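Local structure of maleylacetoacetate isomerase (Anaeromyxobacter dehalogenans, 4IGJ) at residues Y30-L41 with A226-P235. The protein probably isomerises maleylacetoacetate with glutathione as cofactor, as a zeta-class member of the glutathione transferase superfamily. Sequence-based numbering, arbitrary orientation.
Sequences YWRSSSAWRVRL and AHPDRQPDAP. With SO4 (sulfate ion), chain C.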
# COMPACT_ATOMS: atom_id res chain seq x y z
N TYR A 30 6.82 17.68 2.21
CA TYR A 30 5.96 18.74 2.75
C TYR A 30 5.84 18.44 4.23
O TYR A 30 5.69 17.28 4.63
CB TYR A 30 4.59 18.67 2.06
CG TYR A 30 3.53 19.62 2.58
CD1 TYR A 30 3.68 20.99 2.49
CD2 TYR A 30 2.35 19.12 3.13
CE1 TYR A 30 2.70 21.85 2.96
CE2 TYR A 30 1.37 19.97 3.60
CZ TYR A 30 1.55 21.33 3.50
OH TYR A 30 0.56 22.16 3.97
N TRP A 31 5.90 19.47 5.08
CA TRP A 31 6.01 19.25 6.52
C TRP A 31 4.89 18.35 7.05
O TRP A 31 5.13 17.49 7.90
CB TRP A 31 6.03 20.59 7.29
CG TRP A 31 4.73 21.34 7.22
CD1 TRP A 31 4.25 22.04 6.15
CD2 TRP A 31 3.75 21.45 8.25
NE1 TRP A 31 3.02 22.58 6.46
CE2 TRP A 31 2.68 22.22 7.73
CE3 TRP A 31 3.65 20.96 9.56
CZ2 TRP A 31 1.54 22.53 8.48
CZ3 TRP A 31 2.53 21.27 10.30
CH2 TRP A 31 1.48 22.04 9.76
N ARG A 32 3.69 18.51 6.51
CA ARG A 32 2.54 17.81 7.06
C ARG A 32 2.14 16.55 6.30
O ARG A 32 1.18 15.87 6.69
CB ARG A 32 1.35 18.75 7.16
CG ARG A 32 0.49 18.47 8.37
CD ARG A 32 -0.66 19.43 8.45
NE ARG A 32 -1.06 19.66 9.83
CZ ARG A 32 -1.95 20.57 10.19
NH1 ARG A 32 -2.26 20.73 11.47
NH2 ARG A 32 -2.54 21.32 9.27
N SER A 33 2.86 16.22 5.24
CA SER A 33 2.55 15.02 4.44
C SER A 33 2.83 13.74 5.22
O SER A 33 3.97 13.48 5.61
CB SER A 33 3.39 15.02 3.16
OG SER A 33 3.39 13.74 2.55
N SER A 34 1.80 12.91 5.44
CA SER A 34 2.03 11.68 6.19
C SER A 34 2.90 10.71 5.40
O SER A 34 3.73 10.01 5.98
CB SER A 34 0.71 11.02 6.63
OG SER A 34 0.04 10.42 5.54
N SER A 35 2.74 10.69 4.08
CA SER A 35 3.57 9.83 3.26
C SER A 35 5.04 10.22 3.35
O SER A 35 5.92 9.35 3.46
CB SER A 35 3.08 9.79 1.82
OG SER A 35 3.83 8.84 1.07
N ALA A 36 5.31 11.53 3.32
CA ALA A 36 6.69 12.00 3.43
C ALA A 36 7.24 11.73 4.82
O ALA A 36 8.41 11.39 4.97
CB ALA A 36 6.79 13.49 3.11
N TRP A 37 6.39 11.87 5.83
CA TRP A 37 6.80 11.62 7.21
C TRP A 37 7.30 10.17 7.37
O TRP A 37 8.29 9.94 8.06
CB TRP A 37 5.61 11.93 8.13
CG TRP A 37 5.81 11.88 9.62
CD1 TRP A 37 6.90 11.44 10.32
CD2 TRP A 37 4.85 12.30 10.58
NE1 TRP A 37 6.66 11.56 11.67
CE2 TRP A 37 5.40 12.08 11.86
CE3 TRP A 37 3.56 12.83 10.49
CZ2 TRP A 37 4.71 12.39 13.03
CZ3 TRP A 37 2.88 13.12 11.63
CH2 TRP A 37 3.45 12.91 12.90
N ARG A 38 6.62 9.21 6.74
CA ARG A 38 7.06 7.81 6.80
C ARG A 38 8.50 7.69 6.34
O ARG A 38 9.30 6.98 6.96
CB ARG A 38 6.20 6.91 5.92
CG ARG A 38 4.70 6.95 6.24
CD ARG A 38 3.94 6.51 5.02
NE ARG A 38 2.50 6.54 5.20
CZ ARG A 38 1.64 6.31 4.21
NH1 ARG A 38 2.08 6.07 2.98
NH2 ARG A 38 0.32 6.35 4.44
N VAL A 39 8.82 8.37 5.24
CA VAL A 39 10.17 8.32 4.70
C VAL A 39 11.17 9.04 5.60
O VAL A 39 12.28 8.53 5.83
CB VAL A 39 10.21 8.81 3.24
CG1 VAL A 39 11.64 8.77 2.70
CG2 VAL A 39 9.30 7.93 2.38
N ARG A 40 10.78 10.18 6.16
CA ARG A 40 11.62 10.88 7.13
C ARG A 40 11.95 9.98 8.31
O ARG A 40 13.07 10.00 8.83
CB ARG A 40 10.95 12.16 7.61
CG ARG A 40 10.72 13.17 6.51
CD ARG A 40 10.46 14.57 7.08
NE ARG A 40 9.30 14.64 7.96
CZ ARG A 40 8.10 15.09 7.59
NH1 ARG A 40 7.87 15.50 6.35
NH2 ARG A 40 7.12 15.12 8.49
N LEU A 41 10.98 9.17 8.75
CA LEU A 41 11.22 8.23 9.83
C LEU A 41 12.21 7.14 9.43
O LEU A 41 13.11 6.81 10.21
CB LEU A 41 9.90 7.62 10.31
CG LEU A 41 9.10 8.59 11.18
CD1 LEU A 41 7.71 8.03 11.40
CD2 LEU A 41 9.82 8.80 12.50
N ALA A 226 11.71 13.66 12.93
CA ALA A 226 10.93 13.49 11.71
C ALA A 226 9.53 14.11 11.77
O ALA A 226 8.83 14.19 10.76
CB ALA A 226 10.82 12.00 11.36
N HIS A 227 9.13 14.53 12.97
CA HIS A 227 7.82 15.12 13.21
C HIS A 227 7.60 16.37 12.37
O HIS A 227 8.53 17.15 12.16
CB HIS A 227 7.69 15.47 14.68
CG HIS A 227 6.29 15.77 15.11
ND1 HIS A 227 5.70 17.00 14.90
CD2 HIS A 227 5.38 15.00 15.75
CE1 HIS A 227 4.47 16.97 15.39
NE2 HIS A 227 4.25 15.77 15.90
N PRO A 228 6.37 16.58 11.89
CA PRO A 228 6.07 17.78 11.09
C PRO A 228 6.56 19.07 11.73
O PRO A 228 7.06 19.93 11.01
CB PRO A 228 4.53 17.77 11.03
CG PRO A 228 4.20 16.29 11.04
CD PRO A 228 5.22 15.66 11.96
N ASP A 229 6.45 19.20 13.05
CA ASP A 229 6.76 20.47 13.69
C ASP A 229 8.23 20.85 13.59
O ASP A 229 8.59 22.01 13.77
CB ASP A 229 6.34 20.46 15.15
CG ASP A 229 4.84 20.40 15.33
OD1 ASP A 229 4.11 20.61 14.34
OD2 ASP A 229 4.40 20.13 16.46
N ARG A 230 9.09 19.86 13.35
CA ARG A 230 10.53 20.13 13.28
C ARG A 230 11.04 20.30 11.85
O ARG A 230 12.23 20.47 11.64
CB ARG A 230 11.31 19.00 13.95
CG ARG A 230 10.94 18.78 15.40
CD ARG A 230 11.41 19.90 16.31
NE ARG A 230 12.86 19.89 16.54
CZ ARG A 230 13.51 18.97 17.25
NH1 ARG A 230 12.85 17.95 17.80
NH2 ARG A 230 14.82 19.07 17.41
N GLN A 231 10.14 20.28 10.87
CA GLN A 231 10.59 20.35 9.48
C GLN A 231 10.85 21.80 9.07
O GLN A 231 10.22 22.71 9.60
CB GLN A 231 9.57 19.69 8.54
CG GLN A 231 9.32 18.21 8.85
CD GLN A 231 10.60 17.47 9.17
OE1 GLN A 231 11.51 17.40 8.35
NE2 GLN A 231 10.67 16.91 10.36
N PRO A 232 11.77 22.01 8.11
CA PRO A 232 12.11 23.38 7.70
C PRO A 232 10.92 24.22 7.24
O PRO A 232 10.93 25.44 7.46
CB PRO A 232 13.08 23.17 6.53
CG PRO A 232 13.73 21.86 6.82
CD PRO A 232 12.67 21.01 7.49
N ASP A 233 9.92 23.60 6.62
CA ASP A 233 8.78 24.34 6.08
C ASP A 233 7.57 24.40 7.02
O ASP A 233 6.51 24.85 6.61
CB ASP A 233 8.37 23.79 4.70
CG ASP A 233 7.98 22.31 4.74
OD1 ASP A 233 8.63 21.52 5.46
OD2 ASP A 233 7.02 21.93 4.03
N ALA A 234 7.72 23.95 8.26
CA ALA A 234 6.60 23.99 9.19
C ALA A 234 6.23 25.43 9.57
O ALA A 234 7.08 26.21 10.01
CB ALA A 234 6.89 23.18 10.45
N PRO A 235 4.95 25.78 9.41
CA PRO A 235 4.47 27.08 9.87
C PRO A 235 4.24 27.06 11.38
O PRO A 235 4.12 25.99 11.96
CB PRO A 235 3.13 27.26 9.14
CG PRO A 235 2.93 26.04 8.30
CD PRO A 235 3.88 25.00 8.79
S SO4 C . -2.07 13.21 4.33
O1 SO4 C . -3.10 13.82 5.16
O2 SO4 C . -2.13 11.76 4.49
O3 SO4 C . -0.78 13.72 4.77
O4 SO4 C . -2.28 13.58 2.94
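Arg40 reaches from helix 34-45 to the backbone carbonyl of Ala226, gripping Ala226 O side-on with NE (2.9 Å) and NH2 (3.0 Å from the same oxygen). That oxygen lies in the guanidinium plane. A bend at chi3 (-60°) turns the group back toward the start of the helix, where NH2 also donates to Trp31 O and NH1 to Tyr30 O, in the turn before it, and to Ser29 OG at the end of strand 24-29. One guanidinium face lies over Trp37 CA; against the other stacks the Gln231 amide, its plane only 11° away, held by NE2 bonds to His227 O and Ala225 O.

Beside this polar centre the packing is tight. Pro228 CD sits 3.2 Å from the centroid of the six-membered ring of Trp37, 5° off the normal, a CH-pi contact, while the edge of that ring meets the face of His227. Pro235 CD similarly covers Trp31, 3.5 Å from its five-membered ring centroid, and Arg32 CB backs the opposite face. Asp233 OD2 accepts a bent bond from Trp31 N at 2.9 Å.

The looser, solvent-facing side is Asp229, whose OD1 comes only within 4.4 Å of Trp31 CZ3 and pairs instead with Arg240. Alongside the Asp233 bond and the proline-tryptophan packing, the buried Arg40 guanidinium joins the N-terminal thioredoxin-like domain to the segment following helix 221-226, sharing its N-H groups among three carbonyls and a serine hydroxyl; its helix also carries glutathione-binding Ser35 and Arg38.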